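PDB 2QML: BH2621 protein from Bacillus halodurans, which is of unknown function but probably acts as an N-acyltransferase, perhaps in siderophore biosynthesis. Local coordinates for residues D6-F11 / L128-Q133; Q106-L111 / I143-D148; L122-L127 / I155-K160. One frame throughout, in Å; residues are numbered along the deposited sequence. Where two conformers were deposited one is given.

From the N terminus, the loop 6-11 meets 128-133 on helix 123-135 in contact 1, closing 116 intervening residues. Contact 2 spans 31 residues and pairs strand 106-112 with strand 142-145, the two strands of a beta-alpha-beta unit whose crossover is helix 123-135. Contact 3, spanning 27, sets the first turn of that helix against helix 152-160. None of the three nests inside another: in every pair the segments alternate along the chain, so the loops cross. Helix 123-135 serves contacts 1 and 3 and packs on the strands of contact 2, through Ile130 on Ile108 and Leu127 on Leu110. Together the contacts tie the N-terminal region, central sheet and two helices into one body.

Contact 1: residues D6-F11 / L128-Q133; sequences DKLAPF and LAIMQQ
A chi1 of 62° places the ring of Phe11 between its backbone N and carbonyl carbon, while CG of Gln133 stands anti to its own carbonyl carbon; the two groups then meet as a methylene over an aromatic face. Gln133 CG lies 3.5 Å from the centroid of the Phe11 ring and only 4° off the ring normal, which identifies a centred CH-pi contact. Gln133 was deposited in two conformers, and what follows for its outer part is doubtful because it belongs to one of them: the chain bends at chi2, the amide is inclined 53° to the ring plane instead of stacking on it, and NE2 makes a weak bond to Ala129 O within the helix.

The CZ end of the Phe11 ring reaches the helix backbone, with Phe11 CZ 3.7 Å from Ile130 CA, while Phe11 CE2 touches the side-chain methyl of Ala129, 4.0 Å from its CB. Leu8 adds a second apolar touch, dividing its two methyls between residues. Leu8 CD2 rests 3.8 Å from Ile130 CG1, and Leu8 CD1 lies 3.8 Å from Gln133 O, a van der Waals approach. All the cross-segment evidence is therefore apolar or CH-pi, with polar anchoring of the loop supplied elsewhere: Leu8 N bonds Thr71 OG1 and Leu8 O bonds His26 NE2. Phe11 also stacks with Phe24 of strand 20-26. The loop leading into edge strand 11-15 thus packs on helix 123-135, which lies against the mixed beta sheet of an alpha/beta GNAT fold.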
# COMPACT_ATOMS: atom_id res chain seq x y z
N ASP A 6 -10.08 13.26 -7.19
CA ASP A 6 -9.65 11.92 -7.66
C ASP A 6 -9.00 11.11 -6.54
O ASP A 6 -8.50 10.00 -6.80
CB ASP A 6 -8.64 12.03 -8.81
N LYS A 7 -8.99 11.65 -5.31
CA LYS A 7 -8.25 11.03 -4.19
C LYS A 7 -8.99 9.91 -3.53
O LYS A 7 -10.21 9.91 -3.47
CB LYS A 7 -7.90 12.07 -3.13
CG LYS A 7 -7.09 13.28 -3.62
CD LYS A 7 -5.58 13.08 -3.66
CE LYS A 7 -4.86 14.22 -4.42
NZ LYS A 7 -3.49 14.57 -3.91
N LEU A 8 -8.25 8.94 -3.02
CA LEU A 8 -8.85 7.84 -2.31
C LEU A 8 -9.41 8.38 -1.01
O LEU A 8 -8.72 9.03 -0.24
CB LEU A 8 -7.80 6.77 -2.04
CG LEU A 8 -8.28 5.48 -1.34
CD1 LEU A 8 -9.38 4.75 -2.20
CD2 LEU A 8 -7.17 4.50 -1.03
N ALA A 9 -10.68 8.13 -0.74
CA ALA A 9 -11.30 8.67 0.46
C ALA A 9 -10.89 7.97 1.75
O ALA A 9 -10.69 6.75 1.76
CB ALA A 9 -12.84 8.58 0.34
N PRO A 10 -10.90 8.71 2.86
CA PRO A 10 -10.71 8.07 4.16
C PRO A 10 -11.87 7.13 4.50
O PRO A 10 -13.00 7.33 3.99
CB PRO A 10 -10.68 9.26 5.14
CG PRO A 10 -11.52 10.24 4.52
CD PRO A 10 -11.20 10.14 3.03
N PHE A 11 -11.56 6.13 5.32
CA PHE A 11 -12.56 5.15 5.68
C PHE A 11 -12.23 4.49 7.00
O PHE A 11 -11.11 4.54 7.46
CB PHE A 11 -12.74 4.10 4.56
CG PHE A 11 -11.52 3.30 4.26
CD1 PHE A 11 -10.59 3.73 3.34
CD2 PHE A 11 -11.29 2.10 4.93
CE1 PHE A 11 -9.44 2.92 3.05
CE2 PHE A 11 -10.16 1.33 4.65
CZ PHE A 11 -9.26 1.73 3.75
N LEU A 128 -6.32 -5.81 2.68
CA LEU A 128 -7.60 -6.19 2.11
C LEU A 128 -8.57 -5.03 2.18
O LEU A 128 -9.29 -4.78 1.22
CB LEU A 128 -8.14 -7.42 2.82
CG LEU A 128 -7.40 -8.73 2.57
CD1 LEU A 128 -7.94 -9.78 3.50
CD2 LEU A 128 -7.50 -9.22 1.17
N ALA A 129 -8.56 -4.29 3.29
CA ALA A 129 -9.48 -3.13 3.43
C ALA A 129 -9.22 -2.02 2.40
O ALA A 129 -10.15 -1.51 1.74
CB ALA A 129 -9.45 -2.56 4.89
N ILE A 130 -7.97 -1.60 2.28
CA ILE A 130 -7.64 -0.53 1.35
C ILE A 130 -7.83 -0.99 -0.09
O ILE A 130 -8.28 -0.18 -0.92
CB ILE A 130 -6.26 0.06 1.64
CG1 ILE A 130 -6.11 1.41 0.90
CG2 ILE A 130 -5.12 -0.95 1.31
CD1 ILE A 130 -4.85 2.24 1.22
N MSE A 131 -7.50 -2.25 -0.41
CA MSE A 131 -7.75 -2.76 -1.76
C MSE A 131 -9.23 -2.71 -2.10
O MSE A 131 -9.61 -2.28 -3.19
CB MSE A 131 -7.25 -4.19 -1.92
CG MSE A 131 -5.75 -4.28 -1.96
SE MSE A 131 -5.18 -6.14 -2.07
CE MSE A 131 -5.82 -6.44 -3.91
N GLN A 132 -10.07 -3.13 -1.17
CA GLN A 132 -11.50 -3.10 -1.37
C GLN A 132 -11.97 -1.68 -1.68
O GLN A 132 -12.73 -1.47 -2.63
CB GLN A 132 -12.22 -3.69 -0.13
CG GLN A 132 -13.72 -3.86 -0.30
CD GLN A 132 -14.07 -4.80 -1.43
OE1 GLN A 132 -13.88 -4.51 -2.64
NE2 GLN A 132 -14.58 -5.97 -1.05
N GLN A 133 -11.48 -0.69 -0.96
CA GLN A 133 -11.93 0.68 -1.20
C GLN A 133 -11.36 1.29 -2.51
O GLN A 133 -11.98 2.12 -3.15
CB GLN A 133 -11.66 1.58 0.02
CG GLN A 133 -12.16 1.04 1.41
CD GLN A 133 -13.42 0.09 1.39
OE1 GLN A 133 -14.47 0.34 0.73
NE2 GLN A 133 -13.28 -0.99 2.13

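Contact 2: residues Q106-L111 / I143-D148; sequences QGIHLL and IVAEPD. With GOL (glycerol), chain F.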
# COMPACT_ATOMS: atom_id res chain seq x y z
N GLN A 106 -4.83 0.88 -11.03
CA GLN A 106 -4.29 1.53 -9.88
C GLN A 106 -3.12 0.71 -9.33
O GLN A 106 -2.93 -0.47 -9.67
CB GLN A 106 -5.37 1.72 -8.78
CG GLN A 106 -6.56 2.58 -9.17
CD GLN A 106 -7.51 2.66 -8.03
OE1 GLN A 106 -7.09 2.76 -6.91
NE2 GLN A 106 -8.79 2.65 -8.30
N GLY A 107 -2.35 1.36 -8.48
CA GLY A 107 -1.25 0.75 -7.76
C GLY A 107 -1.22 1.08 -6.30
O GLY A 107 -1.96 1.95 -5.84
N ILE A 108 -0.39 0.35 -5.56
CA ILE A 108 -0.28 0.52 -4.13
C ILE A 108 1.15 0.37 -3.64
O ILE A 108 1.91 -0.52 -4.11
CB ILE A 108 -1.21 -0.44 -3.36
CG1 ILE A 108 -1.33 -0.03 -1.87
CG2 ILE A 108 -0.83 -1.94 -3.59
CD1 ILE A 108 -2.05 1.34 -1.65
N HIS A 109 1.56 1.30 -2.79
CA HIS A 109 2.81 1.19 -2.05
C HIS A 109 2.42 1.17 -0.57
O HIS A 109 1.44 1.83 -0.19
CB HIS A 109 3.79 2.32 -2.28
CG HIS A 109 4.19 2.52 -3.70
ND1 HIS A 109 4.95 1.59 -4.39
CD2 HIS A 109 4.10 3.60 -4.50
CE1 HIS A 109 5.23 2.07 -5.60
NE2 HIS A 109 4.67 3.25 -5.71
N LEU A 110 3.16 0.44 0.26
CA LEU A 110 2.81 0.36 1.69
C LEU A 110 3.98 0.01 2.57
O LEU A 110 5.01 -0.50 2.11
CB LEU A 110 1.72 -0.71 1.88
CG LEU A 110 2.07 -2.18 1.60
CD1 LEU A 110 2.65 -2.87 2.88
CD2 LEU A 110 0.92 -3.03 1.07
N LEU A 111 3.84 0.32 3.86
CA LEU A 111 4.78 -0.08 4.90
C LEU A 111 4.06 -0.09 6.24
O LEU A 111 3.11 0.72 6.43
CB LEU A 111 5.98 0.87 4.95
CG LEU A 111 5.80 2.32 5.43
CD1 LEU A 111 5.88 2.52 6.98
CD2 LEU A 111 6.84 3.22 4.77
N ILE A 143 -5.44 -3.87 -9.88
CA ILE A 143 -4.53 -3.15 -9.01
C ILE A 143 -3.17 -3.86 -9.10
O ILE A 143 -3.11 -5.06 -9.07
CB ILE A 143 -4.99 -3.05 -7.55
CG1 ILE A 143 -6.32 -2.27 -7.43
CG2 ILE A 143 -3.93 -2.36 -6.68
CD1 ILE A 143 -6.98 -2.31 -6.07
N VAL A 144 -2.10 -3.08 -9.24
CA VAL A 144 -0.75 -3.59 -9.36
C VAL A 144 0.10 -3.19 -8.16
O VAL A 144 -0.16 -2.24 -7.42
CB VAL A 144 -0.06 -3.14 -10.68
CG1 VAL A 144 -0.91 -3.50 -11.90
CG2 VAL A 144 0.34 -1.64 -10.63
N ALA A 145 1.14 -3.98 -7.97
CA ALA A 145 2.15 -3.78 -6.93
C ALA A 145 3.50 -4.21 -7.56
O ALA A 145 3.54 -5.06 -8.48
CB ALA A 145 1.85 -4.59 -5.74
N GLU A 146 4.57 -3.55 -7.11
CA GLU A 146 5.94 -3.86 -7.57
C GLU A 146 6.91 -3.92 -6.38
O GLU A 146 7.88 -3.17 -6.37
CB GLU A 146 6.37 -2.89 -8.70
CG GLU A 146 5.93 -1.42 -8.55
CD GLU A 146 6.30 -0.84 -7.19
OE1 GLU A 146 5.57 -1.17 -6.23
OE2 GLU A 146 7.33 -0.09 -7.06
N PRO A 147 6.67 -4.86 -5.44
CA PRO A 147 7.58 -5.03 -4.33
C PRO A 147 9.00 -5.30 -4.84
O PRO A 147 9.15 -5.93 -5.90
CB PRO A 147 7.04 -6.29 -3.63
CG PRO A 147 6.22 -7.04 -4.71
CD PRO A 147 5.61 -5.90 -5.47
N ASP A 148 10.01 -4.83 -4.12
CA ASP A 148 11.37 -5.24 -4.37
C ASP A 148 11.40 -6.76 -4.50
O ASP A 148 10.80 -7.48 -3.66
CB ASP A 148 12.26 -4.77 -3.23
CG ASP A 148 13.71 -4.97 -3.51
OD1 ASP A 148 14.19 -6.13 -3.58
OD2 ASP A 148 14.40 -3.97 -3.60
C1 GOL F . 5.30 -2.08 -3.14
O1 GOL F . 6.14 -1.14 -3.80
C2 GOL F . 5.77 -1.96 -1.71
O2 GOL F . 5.36 -0.73 -1.18
C3 GOL F . 5.30 -3.05 -0.75
O3 GOL F . 5.88 -4.33 -1.00
O HOH W 1 2.98 -0.53 -6.55
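The carboxylate of Glu146 comes to the edge of the His109 ring, its plane turned 76° from that of the ring. Glu146 OE2 lies in the ring plane, 3.3 Å from His109 CE1. Also at the ring edge, His109 ND1 donates to O1 of a glycerol at 3.0 Å and 164°, a nearly straight bond. Leu110 N gives glycerol O2 a second bond of 2.9 Å, so the strand edge holds the molecule. A water donates to Ile108 O (2.7 Å) and to Glu146 OE1 of the loop after 142-145; Glu146 OE2 has a salt bridge to Lys174.

Further back the strands pair in parallel. Val144 N bonds Gln106 O at 2.8 Å, and Ile108 N bonds Val144 O at 3.2 Å. Beyond Val144 the ladder ends. The axes are 38° apart in direction, and the splay shows in CA-CA distances, 4.7 Å for Gly107-Val144 but 5.7 Å for Ile108-Ala145. Such a splay is the GNAT hallmark, where related enzymes hold the pantetheine arm of acyl-CoA; the glycerol, probably from the crystallisation liquor, is consistent with a pocket. Strand 80-89 flanks 106-112, with Tyr88 stacked on His109, and strand 175-182 flanks 142-145; Leu110 touches helices 123-135 and 152-160, Ala145 touches Phe158.

Contact 3: residues L122-L127 / I155-K160; sequences LIYPLL and IHVFKK
Tyr124 OH is ringed by three residues of the facing helix, with His156 CD2 at 3.5 Å from it, Val157 CG2 at 3.7 Å and Lys160 CE at 3.7 Å. Across the two segments these nearest neighbours are all carbon atoms, and the approaches are van der Waals contacts. The phenol reaches this position because its CG stands anti to the carbonyl carbon (chi1 -70°), carrying the ring out along the flank of helix 123-135. Lys160 crosses it at about a right angle; its chain bends at chi2 and chi3, and the aliphatic part wraps the phenol end, with Lys160 CB 3.7 Å from Tyr124 CE1. His156 meets the hydroxyl obliquely and carries Lys160 CG over one face of its own ring.

Val157 sits centrally between the helices, against Ile123, Tyr124 and Leu127. Both its methyls touch Ile123 CG2, which is 3.8 Å from Val157 CG2. In addition, the CG2 branch meets Tyr124, and the CG1 branch meets Leu127, whose CD2 is 3.9 Å from Val157 CG1. Leu127 CD2 has a second neighbour, Phe158 CD1 at 3.9 Å, the side chains again crossing nearly at right angles. On the inner side this cluster continues into the sheet: Leu110 touches Ile123, Leu127 and Phe158, and Phe163 meets Phe158 edge-to-face.

The short helix axes pass 10.6 Å apart at a signed angle of -53°, a separation bridged by side chains alone. Two helices lying on one face of the sheet, one following strand 106-112 and the other strand 142-145, are characteristic of the acyltransferase GNAT fold.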
# COMPACT_ATOMS: atom_id res chain seq x y z
N LEU A 122 -1.14 -8.57 10.83
CA LEU A 122 -1.98 -7.37 10.68
C LEU A 122 -1.92 -6.78 9.29
O LEU A 122 -2.85 -6.06 8.92
CB LEU A 122 -1.66 -6.33 11.77
CG LEU A 122 -2.01 -6.79 13.19
CD1 LEU A 122 -1.26 -5.90 14.21
CD2 LEU A 122 -3.53 -6.81 13.42
N ILE A 123 -0.88 -7.05 8.51
CA ILE A 123 -0.90 -6.54 7.13
C ILE A 123 -2.10 -7.04 6.32
O ILE A 123 -2.60 -6.31 5.47
CB ILE A 123 0.43 -6.91 6.40
CG1 ILE A 123 0.57 -6.21 5.05
CG2 ILE A 123 0.51 -8.44 6.19
CD1 ILE A 123 0.43 -4.73 5.08
N TYR A 124 -2.57 -8.27 6.55
CA TYR A 124 -3.68 -8.80 5.75
C TYR A 124 -4.98 -8.04 5.86
O TYR A 124 -5.49 -7.56 4.84
CB TYR A 124 -3.91 -10.28 6.09
CG TYR A 124 -2.82 -11.15 5.60
CD1 TYR A 124 -2.74 -11.47 4.26
CD2 TYR A 124 -1.86 -11.63 6.48
CE1 TYR A 124 -1.73 -12.26 3.79
CE2 TYR A 124 -0.84 -12.45 6.01
CZ TYR A 124 -0.79 -12.74 4.66
OH TYR A 124 0.22 -13.56 4.18
N PRO A 125 -5.53 -7.87 7.07
CA PRO A 125 -6.79 -7.10 7.13
C PRO A 125 -6.65 -5.65 6.62
O PRO A 125 -7.59 -5.10 6.02
CB PRO A 125 -7.17 -7.15 8.63
CG PRO A 125 -5.90 -7.46 9.35
CD PRO A 125 -5.16 -8.38 8.40
N LEU A 126 -5.50 -5.03 6.85
CA LEU A 126 -5.27 -3.67 6.39
C LEU A 126 -5.21 -3.59 4.87
O LEU A 126 -5.88 -2.76 4.26
CB LEU A 126 -3.99 -3.12 6.96
CG LEU A 126 -4.01 -2.76 8.44
CD1 LEU A 126 -2.56 -2.64 8.99
CD2 LEU A 126 -4.85 -1.48 8.68
N LEU A 127 -4.39 -4.43 4.27
CA LEU A 127 -4.27 -4.45 2.82
C LEU A 127 -5.61 -4.82 2.16
O LEU A 127 -5.98 -4.17 1.17
CB LEU A 127 -3.15 -5.40 2.40
CG LEU A 127 -2.97 -5.52 0.90
CD1 LEU A 127 -2.56 -4.21 0.20
CD2 LEU A 127 -1.93 -6.71 0.57
N ILE A 155 5.89 -10.28 -1.14
CA ILE A 155 5.47 -11.02 -2.33
C ILE A 155 4.47 -12.11 -1.88
O ILE A 155 3.42 -12.31 -2.51
CB ILE A 155 6.68 -11.58 -3.07
CG1 ILE A 155 7.49 -10.42 -3.68
CG2 ILE A 155 6.25 -12.62 -4.14
CD1 ILE A 155 8.90 -10.76 -4.21
N HIS A 156 4.78 -12.81 -0.80
CA HIS A 156 3.85 -13.82 -0.27
C HIS A 156 2.49 -13.23 0.14
O HIS A 156 1.44 -13.78 -0.20
CB HIS A 156 4.52 -14.52 0.91
CG HIS A 156 3.61 -15.47 1.64
ND1 HIS A 156 3.26 -16.70 1.14
CD2 HIS A 156 2.91 -15.31 2.79
CE1 HIS A 156 2.41 -17.28 1.96
NE2 HIS A 156 2.19 -16.47 2.98
N VAL A 157 2.52 -12.13 0.88
CA VAL A 157 1.31 -11.46 1.34
C VAL A 157 0.46 -11.07 0.10
O VAL A 157 -0.75 -11.33 0.03
CB VAL A 157 1.65 -10.21 2.19
CG1 VAL A 157 0.42 -9.28 2.39
CG2 VAL A 157 2.26 -10.56 3.55
N PHE A 158 1.10 -10.43 -0.88
CA PHE A 158 0.41 -10.03 -2.10
C PHE A 158 -0.21 -11.25 -2.78
O PHE A 158 -1.38 -11.23 -3.15
CB PHE A 158 1.30 -9.24 -3.07
CG PHE A 158 1.58 -7.81 -2.69
CD1 PHE A 158 0.53 -6.95 -2.43
CD2 PHE A 158 2.87 -7.28 -2.64
CE1 PHE A 158 0.77 -5.62 -2.13
CE2 PHE A 158 3.12 -5.96 -2.35
CZ PHE A 158 2.08 -5.13 -2.05
N LYS A 159 0.53 -12.34 -2.94
CA LYS A 159 -0.05 -13.54 -3.54
C LYS A 159 -1.28 -14.03 -2.78
O LYS A 159 -2.28 -14.40 -3.38
CB LYS A 159 0.98 -14.67 -3.61
CG LYS A 159 2.03 -14.49 -4.68
CD LYS A 159 3.02 -15.66 -4.66
CE LYS A 159 4.17 -15.40 -5.62
NZ LYS A 159 5.25 -16.41 -5.48
N LYS A 160 -1.21 -14.02 -1.44
CA LYS A 160 -2.31 -14.48 -0.60
C LYS A 160 -3.53 -13.61 -0.79
O LYS A 160 -4.65 -14.09 -0.61
CB LYS A 160 -1.87 -14.52 0.86
CG LYS A 160 -1.03 -15.75 1.22
CD LYS A 160 -1.79 -16.83 2.03
CE LYS A 160 -2.14 -16.28 3.45
NZ LYS A 160 -2.43 -17.28 4.54